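Probable DNA endonuclease SmrA (PDB 3QD7) binds DNA and has DNA endonuclease activity, the chain here being a fragment of the protein that contains its Smr (small MutS-related) domain. Local coordinates at residues A[15-20]-A[92-97]; A[83-88]-A[121-126]; A[112-117]-A[125-130]. One frame throughout, in Å; residues are numbered along the deposited sequence.

Contact 1: residues A[15-20]-A[92-97]; sequences LDIIPL and HANIVR
Leu-15, Ile-17, Ile-18 and Leu-20 pack on the first turns of helix 92-105, which follows strand 78-82 in the alpha/beta fold of the Smr domain; the extended loop 15-20 runs across Asn-94, Ile-95 and Arg-97. The apolar part of the contact centres on Ile-95, which offers a different branch to each of two partners. Its CG2 meets Leu-15 CD2 at 3.9 Å, whereas its CD1 lies 4.0 Å from Ile-17 CD1, methyl against methyl. Further along the loop, Leu-20 CD2 comes within 3.9 Å of Asn-94 CB and covers the base of that side chain. Val-57 of helix 57-73 also touches Ile-95, so that Ile-95 meets a second helix as well as the loop.

The polar part is carried by Arg-97, whose CG stands anti to the backbone N (chi1 -169°) and whose chain then bends at chi3, carrying the guanidinium to the loop backbone. NH2 donates to Pro-19 O at 2.9 Å; the oxygen lies nearly in the guanidinium plane, but the nitrogen sits above the plane of the carbonyl. A second, weak bond joins the same NH2 to Ile-18 O at 3.2 Å. NH1 binds Gln-22 O, so this one guanidinium serves three loop carbonyls. Beside it, the Ile-18 side chain crosses the arginine at about a right angle, with CG2 3.5 Å from Arg-97 NH2.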
loop_
_atom_site.group_PDB
_atom_site.type_symbol
_atom_site.label_atom_id
_atom_site.label_comp_id
_atom_site.label_asym_id
_atom_site.label_seq_id
_atom_site.Cartn_x
_atom_site.Cartn_y
_atom_site.Cartn_z
ATOM N N LEU A 15 13.429 8.914 -4.054
ATOM C CA LEU A 15 12.939 7.629 -3.603
ATOM C C LEU A 15 13.949 7.060 -2.628
ATOM O O LEU A 15 15.148 6.995 -2.918
ATOM C CB LEU A 15 12.709 6.643 -4.758
ATOM C CG LEU A 15 12.139 5.277 -4.320
ATOM C CD1 LEU A 15 10.887 5.442 -3.467
ATOM C CD2 LEU A 15 11.860 4.388 -5.514
ATOM N N ASP A 16 13.439 6.723 -1.452
ATOM C CA ASP A 16 14.149 5.977 -0.445
ATOM C C ASP A 16 13.883 4.480 -0.706
ATOM O O ASP A 16 12.852 3.941 -0.291
ATOM C CB ASP A 16 13.710 6.428 0.972
ATOM C CG ASP A 16 12.302 7.106 1.004
ATOM O OD1 ASP A 16 11.876 7.758 0.006
ATOM O OD2 ASP A 16 11.617 7.011 2.061
ATOM N N ILE A 17 14.811 3.831 -1.415
ATOM C CA ILE A 17 14.660 2.432 -1.828
ATOM C C ILE A 17 14.751 1.532 -0.618
ATOM O O ILE A 17 15.678 1.661 0.185
ATOM C CB ILE A 17 15.686 2.034 -2.905
ATOM C CG1 ILE A 17 15.398 2.833 -4.179
ATOM C CG2 ILE A 17 15.619 0.529 -3.216
ATOM C CD1 ILE A 17 16.548 2.857 -5.181
ATOM N N ILE A 18 13.772 0.638 -0.476
ATOM C CA ILE A 18 13.761 -0.283 0.655
ATOM C C ILE A 18 14.482 -1.595 0.311
ATOM O O ILE A 18 14.148 -2.265 -0.684
ATOM C CB ILE A 18 12.333 -0.535 1.207
ATOM C CG1 ILE A 18 11.652 0.791 1.542
ATOM C CG2 ILE A 18 12.361 -1.443 2.477
ATOM C CD1 ILE A 18 10.180 0.660 1.594
ATOM N N PRO A 19 15.502 -1.944 1.112
ATOM C CA PRO A 19 16.235 -3.191 0.869
ATOM C C PRO A 19 15.298 -4.383 0.918
ATOM O O PRO A 19 14.303 -4.338 1.633
ATOM C CB PRO A 19 17.234 -3.233 2.025
ATOM C CG PRO A 19 17.491 -1.772 2.313
ATOM C CD PRO A 19 16.163 -1.095 2.117
ATOM N N LEU A 20 15.607 -5.432 0.153
ATOM C CA LEU A 20 14.746 -6.621 0.106
ATOM C C LEU A 20 14.656 -7.300 1.475
ATOM O O LEU A 20 13.668 -7.971 1.791
ATOM C CB LEU A 20 15.250 -7.623 -0.940
ATOM C CG LEU A 20 15.288 -7.241 -2.425
ATOM C CD1 LEU A 20 15.822 -8.447 -3.220
ATOM C CD2 LEU A 20 13.929 -6.774 -2.963
ATOM N N HIS A 92 12.117 -3.799 -10.588
ATOM C CA HIS A 92 10.945 -2.956 -10.759
ATOM C C HIS A 92 9.967 -3.134 -9.611
ATOM O O HIS A 92 9.423 -2.153 -9.093
ATOM C CB HIS A 92 10.259 -3.256 -12.096
ATOM C CG HIS A 92 9.012 -2.459 -12.319
ATOM N ND1 HIS A 92 9.035 -1.125 -12.660
ATOM C CD2 HIS A 92 7.709 -2.802 -12.235
ATOM C CE1 HIS A 92 7.797 -0.683 -12.788
ATOM N NE2 HIS A 92 6.972 -1.682 -12.534
ATOM N N ALA A 93 9.762 -4.389 -9.213
ATOM C CA ALA A 93 8.885 -4.747 -8.093
ATOM C C ALA A 93 9.287 -4.058 -6.781
ATOM O O ALA A 93 8.428 -3.563 -6.048
ATOM C CB ALA A 93 8.859 -6.265 -7.910
ATOM N N ASN A 94 10.585 -4.038 -6.486
ATOM C CA ASN A 94 11.063 -3.342 -5.291
ATOM C C ASN A 94 10.971 -1.807 -5.383
ATOM O O ASN A 94 10.779 -1.130 -4.374
ATOM C CB ASN A 94 12.506 -3.747 -4.930
ATOM C CG ASN A 94 12.850 -3.357 -3.502
ATOM O OD1 ASN A 94 13.781 -2.573 -3.237
ATOM N ND2 ASN A 94 12.063 -3.868 -2.573
ATOM N N ILE A 95 11.150 -1.270 -6.586
ATOM C CA ILE A 95 10.960 0.164 -6.808
ATOM C C ILE A 95 9.487 0.526 -6.575
ATOM O O ILE A 95 9.177 1.483 -5.853
ATOM C CB ILE A 95 11.404 0.611 -8.228
ATOM C CG1 ILE A 95 12.917 0.417 -8.447
ATOM C CG2 ILE A 95 11.027 2.053 -8.472
ATOM C CD1 ILE A 95 13.804 0.979 -7.352
ATOM N N VAL A 96 8.592 -0.239 -7.194
ATOM C CA VAL A 96 7.165 -0.119 -6.940
ATOM C C VAL A 96 6.830 -0.244 -5.437
ATOM O O VAL A 96 6.103 0.595 -4.906
ATOM C CB VAL A 96 6.321 -1.121 -7.764
ATOM C CG1 VAL A 96 4.811 -1.037 -7.381
ATOM C CG2 VAL A 96 6.474 -0.834 -9.254
ATOM N N ARG A 97 7.353 -1.289 -4.786
ATOM C CA ARG A 97 7.164 -1.522 -3.364
ATOM C C ARG A 97 7.611 -0.292 -2.560
ATOM O O ARG A 97 6.946 0.117 -1.605
ATOM C CB ARG A 97 7.960 -2.765 -2.917
ATOM C CG ARG A 97 7.605 -3.247 -1.485
ATOM C CD ARG A 97 8.373 -4.496 -1.075
ATOM N NE ARG A 97 9.799 -4.225 -0.889
ATOM C CZ ARG A 97 10.470 -4.401 0.244
ATOM N NH1 ARG A 97 9.865 -4.873 1.345
ATOM N NH2 ARG A 97 11.763 -4.096 0.272
#

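Contact 2: residues A[83-88]-A[121-126]; sequences HGKGRD and GGSGAC
His-83 lays its imidazole over the Gly-124 carbonyl while its backbone binds the same oxygen. It opens the sequence HGKG, the HGxG signature of Smr domains. From CB, the side chain turns so that CG stands between the backbone N and the carbonyl carbon (chi1 49°), which folds the ring back over the turn 121-124. CG and CD2 then face Gly-124 O, with CD2 at 3.3 Å and the oxygen over the ring face toward its rim. Farther round the ring, CE1 approaches Ala-125 N at 3.7 Å, with Ala-125 CA over the same face as Gly-124 O; ND1 meets those two atoms more loosely. At the tip, NE2 donates to Ser-123 O at 3.3 Å with an angle of 157° at the hydrogen, the acceptor tilted a little from the ring plane, probably limiting rotation of the imidazole.

Gly-124 O is gripped by two backbone donors, His-83 N at 2.9 Å and Gly-84 N at 2.8 Å, the latter bond being the straighter. Gly-84 and Gly-124 thus bring their CA atoms to 4.0 Å. Lys-85 runs extended beside the turn, its CD 3.6 Å from Ser-123 OG and its CE 3.6 Å from Gly-121 O. The loop 83-88 leaves strand 78-82 on its way to helix 92-105, and His-83 is wedged between the start of strand 125-130 and Val-96 and Arg-97 of that helix.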
loop_
_atom_site.group_PDB
_atom_site.type_symbol
_atom_site.label_atom_id
_atom_site.label_comp_id
_atom_site.label_asym_id
_atom_site.label_seq_id
_atom_site.Cartn_x
_atom_site.Cartn_y
_atom_site.Cartn_z
ATOM N N HIS A 83 2.340 -5.538 -5.104
ATOM C CA HIS A 83 3.436 -4.926 -5.876
ATOM C C HIS A 83 4.361 -5.948 -6.547
ATOM O O HIS A 83 4.988 -5.634 -7.553
ATOM C CB HIS A 83 4.246 -3.994 -4.988
ATOM C CG HIS A 83 4.653 -4.621 -3.698
ATOM N ND1 HIS A 83 4.101 -4.255 -2.492
ATOM C CD2 HIS A 83 5.540 -5.606 -3.430
ATOM C CE1 HIS A 83 4.638 -4.983 -1.533
ATOM N NE2 HIS A 83 5.503 -5.821 -2.080
ATOM N N GLY A 84 4.441 -7.158 -5.989
ATOM C CA GLY A 84 5.305 -8.193 -6.543
ATOM C C GLY A 84 6.601 -8.354 -5.765
ATOM O O GLY A 84 6.934 -7.523 -4.928
ATOM N N LYS A 85 7.324 -9.441 -6.046
ATOM C CA LYS A 85 8.608 -9.724 -5.398
ATOM C C LYS A 85 9.731 -9.465 -6.395
ATOM O O LYS A 85 9.641 -9.836 -7.557
ATOM C CB LYS A 85 8.671 -11.176 -4.883
ATOM C CG LYS A 85 7.456 -11.654 -4.081
ATOM C CD LYS A 85 7.596 -13.118 -3.650
ATOM C CE LYS A 85 6.368 -13.620 -2.865
ATOM N NZ LYS A 85 6.659 -14.970 -2.212
ATOM N N GLY A 86 10.781 -8.803 -5.938
ATOM C CA GLY A 86 11.917 -8.477 -6.795
ATOM C C GLY A 86 13.099 -9.382 -6.519
ATOM O O GLY A 86 13.210 -9.962 -5.447
ATOM N N ARG A 87 13.992 -9.501 -7.485
ATOM C CA ARG A 87 15.199 -10.282 -7.271
ATOM C C ARG A 87 16.341 -9.460 -6.644
ATOM O O ARG A 87 17.169 -10.007 -5.936
ATOM C CB ARG A 87 15.622 -11.013 -8.556
ATOM C CG ARG A 87 14.546 -11.971 -9.139
ATOM C CD ARG A 87 13.892 -12.870 -8.065
ATOM N NE ARG A 87 12.538 -13.294 -8.436
ATOM C CZ ARG A 87 11.561 -13.586 -7.573
ATOM N NH1 ARG A 87 11.748 -13.506 -6.257
ATOM N NH2 ARG A 87 10.376 -13.955 -8.026
ATOM N N ASP A 88 16.376 -8.156 -6.897
ATOM C CA ASP A 88 17.309 -7.259 -6.192
ATOM C C ASP A 88 16.664 -5.922 -5.776
ATOM O O ASP A 88 15.507 -5.653 -6.145
ATOM C CB ASP A 88 18.612 -7.054 -6.978
ATOM C CG ASP A 88 18.386 -6.472 -8.357
ATOM O OD1 ASP A 88 18.184 -7.267 -9.306
ATOM O OD2 ASP A 88 18.443 -5.223 -8.503
ATOM N N GLY A 121 -0.212 -13.287 -0.864
ATOM C CA GLY A 121 0.888 -12.876 -1.726
ATOM C C GLY A 121 2.217 -12.676 -1.003
ATOM O O GLY A 121 3.235 -12.424 -1.638
ATOM N N GLY A 122 2.200 -12.786 0.327
ATOM C CA GLY A 122 3.431 -12.698 1.136
ATOM C C GLY A 122 4.223 -11.431 0.915
ATOM O O GLY A 122 3.668 -10.325 0.832
ATOM N N SER A 123 5.527 -11.602 0.780
ATOM C CA SER A 123 6.443 -10.480 0.565
ATOM C C SER A 123 6.182 -9.698 -0.749
ATOM O O SER A 123 6.774 -8.640 -0.981
ATOM C CB SER A 123 7.908 -10.954 0.673
ATOM O OG SER A 123 8.358 -11.469 -0.565
ATOM N N GLY A 124 5.274 -10.196 -1.593
ATOM C CA GLY A 124 4.874 -9.430 -2.786
ATOM C C GLY A 124 3.684 -8.501 -2.593
ATOM O O GLY A 124 3.213 -7.894 -3.561
ATOM N N ALA A 125 3.166 -8.387 -1.371
ATOM C CA ALA A 125 1.948 -7.577 -1.144
ATOM C C ALA A 125 1.943 -6.979 0.213
ATOM O O ALA A 125 2.644 -7.472 1.112
ATOM C CB ALA A 125 0.690 -8.457 -1.329
ATOM N N CYS A 126 1.147 -5.942 0.427
ATOM C CA CYS A 126 0.976 -5.466 1.792
ATOM C C CYS A 126 -0.477 -5.159 2.155
ATOM O O CYS A 126 -1.285 -4.747 1.303
ATOM C CB CYS A 126 1.910 -4.289 2.107
ATOM S SG CYS A 126 1.475 -2.797 1.251
#

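Contact 3: residues A[112-117]-A[125-130]; sequences AYCTAL and ACYVAL
The antiparallel hairpin of strands 110-115 and 125-130 lies inside the mixed sheet of the Smr domain, and here its backbone pairing is joined by an aromatic contact at the end of the hairpin where its connecting loop begins. Cys-114 and Tyr-127 form a hydrogen-bonded pair: Cys-114 N donates to Tyr-127 O at 3.1 Å, and Tyr-127 N to Cys-114 O at 3.0 Å. Tyr-113 with Val-128 and Thr-115 with Cys-126 are the non-hydrogen-bonded pairs on either side. Beyond the regular strand, Ala-116 N still binds Ala-125 O, at 3.0 Å.

Most of the side-chain packing belongs to Tyr-127. Its CG is anti to the carbonyl carbon (chi1 -68°), and the ring is carried past Cys-114 to the chain at Ala-116 and Leu-117. Ala-116 CA sits over one face in a CH-pi contact, 3.9 Å from the centroid and 14° off the ring normal, while Ala-116 CB reaches Tyr-127 CE1 at 3.9 Å. Cys-114 SG takes the ring edge instead, 4.1 Å from Tyr-127 CD2, as a sulfur-aromatic contact. At the phenol end, Leu-117 N makes a weak 3.4 Å bond to Tyr-127 OH, and His-120 ND1 gives that hydroxyl a second partner. Tyr-44 stacks on the ring, and Leu-39 of helix 37-40 touches it too. The phenol therefore joins apolar packing over its ring to polar bonds at its hydroxyl, probably fixing the tilt of the ring as well as the course of the chain leaving strand 110-115.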
loop_
_atom_site.group_PDB
_atom_site.type_symbol
_atom_site.label_atom_id
_atom_site.label_comp_id
_atom_site.label_asym_id
_atom_site.label_seq_id
_atom_site.Cartn_x
_atom_site.Cartn_y
_atom_site.Cartn_z
ATOM N N ALA A 112 -1.916 2.278 9.215
ATOM C CA ALA A 112 -0.817 1.352 9.312
ATOM C C ALA A 112 -0.736 0.522 8.042
ATOM O O ALA A 112 -1.703 0.422 7.297
ATOM C CB ALA A 112 -1.025 0.415 10.544
ATOM N N TYR A 113 0.412 -0.102 7.817
ATOM C CA TYR A 113 0.533 -1.167 6.849
ATOM C C TYR A 113 1.617 -2.145 7.299
ATOM O O TYR A 113 2.424 -1.837 8.203
ATOM C CB TYR A 113 0.769 -0.655 5.409
ATOM C CG TYR A 113 2.001 0.215 5.187
ATOM C CD1 TYR A 113 3.258 -0.328 5.141
ATOM C CD2 TYR A 113 1.875 1.591 4.976
ATOM C CE1 TYR A 113 4.369 0.455 4.935
ATOM C CE2 TYR A 113 3.005 2.390 4.749
ATOM C CZ TYR A 113 4.237 1.812 4.736
ATOM O OH TYR A 113 5.350 2.571 4.522
ATOM N N CYS A 114 1.616 -3.325 6.679
ATOM C CA CYS A 114 2.656 -4.338 6.921
ATOM C C CYS A 114 2.658 -5.388 5.808
ATOM O O CYS A 114 1.691 -5.518 5.068
ATOM C CB CYS A 114 2.470 -5.007 8.275
ATOM S SG CYS A 114 1.038 -6.104 8.304
ATOM N N THR A 115 3.748 -6.140 5.709
ATOM C CA THR A 115 3.875 -7.173 4.680
ATOM C C THR A 115 2.730 -8.195 4.880
ATOM O O THR A 115 2.359 -8.481 6.007
ATOM C CB THR A 115 5.310 -7.783 4.713
ATOM O OG1 THR A 115 6.273 -6.748 4.467
ATOM C CG2 THR A 115 5.492 -8.807 3.644
ATOM N N ALA A 116 2.132 -8.667 3.789
ATOM C CA ALA A 116 1.044 -9.648 3.838
ATOM C C ALA A 116 1.516 -11.040 4.267
ATOM O O ALA A 116 2.679 -11.364 4.149
ATOM C CB ALA A 116 0.382 -9.736 2.482
ATOM N N LEU A 117 0.595 -11.859 4.762
ATOM C CA LEU A 117 0.832 -13.290 4.953
ATOM C C LEU A 117 0.951 -13.950 3.570
ATOM O O LEU A 117 0.443 -13.396 2.585
ATOM C CB LEU A 117 -0.333 -13.887 5.754
ATOM C CG LEU A 117 -0.264 -13.873 7.295
ATOM C CD1 LEU A 117 0.567 -12.747 7.859
ATOM C CD2 LEU A 117 -1.655 -13.812 7.876
ATOM N N ALA A 125 3.166 -8.387 -1.371
ATOM C CA ALA A 125 1.948 -7.577 -1.144
ATOM C C ALA A 125 1.943 -6.979 0.213
ATOM O O ALA A 125 2.644 -7.472 1.112
ATOM C CB ALA A 125 0.690 -8.457 -1.329
ATOM N N CYS A 126 1.147 -5.942 0.427
ATOM C CA CYS A 126 0.976 -5.466 1.792
ATOM C C CYS A 126 -0.477 -5.159 2.155
ATOM O O CYS A 126 -1.285 -4.747 1.303
ATOM C CB CYS A 126 1.910 -4.289 2.107
ATOM S SG CYS A 126 1.475 -2.797 1.251
ATOM N N TYR A 127 -0.784 -5.412 3.421
ATOM C CA TYR A 127 -2.050 -5.095 4.066
ATOM C C TYR A 127 -1.984 -3.650 4.431
ATOM O O TYR A 127 -0.939 -3.189 4.893
ATOM C CB TYR A 127 -2.165 -5.842 5.401
ATOM C CG TYR A 127 -2.297 -7.325 5.275
ATOM C CD1 TYR A 127 -2.950 -7.879 4.182
ATOM C CD2 TYR A 127 -1.798 -8.185 6.260
ATOM C CE1 TYR A 127 -3.104 -9.226 4.049
ATOM C CE2 TYR A 127 -1.948 -9.554 6.132
ATOM C CZ TYR A 127 -2.610 -10.058 5.016
ATOM O OH TYR A 127 -2.791 -11.394 4.839
ATOM N N VAL A 128 -3.101 -2.950 4.308
ATOM C CA VAL A 128 -3.158 -1.557 4.680
ATOM C C VAL A 128 -4.394 -1.342 5.572
ATOM O O VAL A 128 -5.504 -1.772 5.223
ATOM C CB VAL A 128 -3.228 -0.633 3.407
ATOM C CG1 VAL A 128 -3.188 0.856 3.779
ATOM C CG2 VAL A 128 -2.150 -0.989 2.391
ATOM N N ALA A 129 -4.199 -0.682 6.718
ATOM C CA ALA A 129 -5.324 -0.318 7.583
ATOM C C ALA A 129 -5.809 1.088 7.233
ATOM O O ALA A 129 -5.016 2.025 7.166
ATOM C CB ALA A 129 -4.952 -0.418 9.066
ATOM N N LEU A 130 -7.113 1.207 7.024
ATOM C CA LEU A 130 -7.729 2.464 6.626
ATOM C C LEU A 130 -8.688 2.935 7.726
ATOM O O LEU A 130 -9.462 2.137 8.259
ATOM C CB LEU A 130 -8.495 2.266 5.306
ATOM C CG LEU A 130 -7.895 2.568 3.923
ATOM C CD1 LEU A 130 -6.415 2.493 3.796
ATOM C CD2 LEU A 130 -8.505 1.705 2.883
#

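In the fold
Contacts 1 and 2 have centres about 10 Å apart on the same side of the chain's centre and touch directly: Arg-97 CD packs 3.3 Å from His-83 NE2. Their segments alternate along the chain, since loop 83-88 comes between 15-20 and helix 92-105. Contact 3 follows contact 1 in series, about 16 Å away between centres, and is the more deeply buried. Its centre is about 12 Å from that of contact 2, with which it shares Ala-125 and Cys-126; Gly-122 N and Leu-117 O probably form a hydrogen bond between the two. Strand 125-130 thus ties the sheet to the HGKG loop, which packs against helix 92-105 and the N-terminal loop of this Smr-domain fragment.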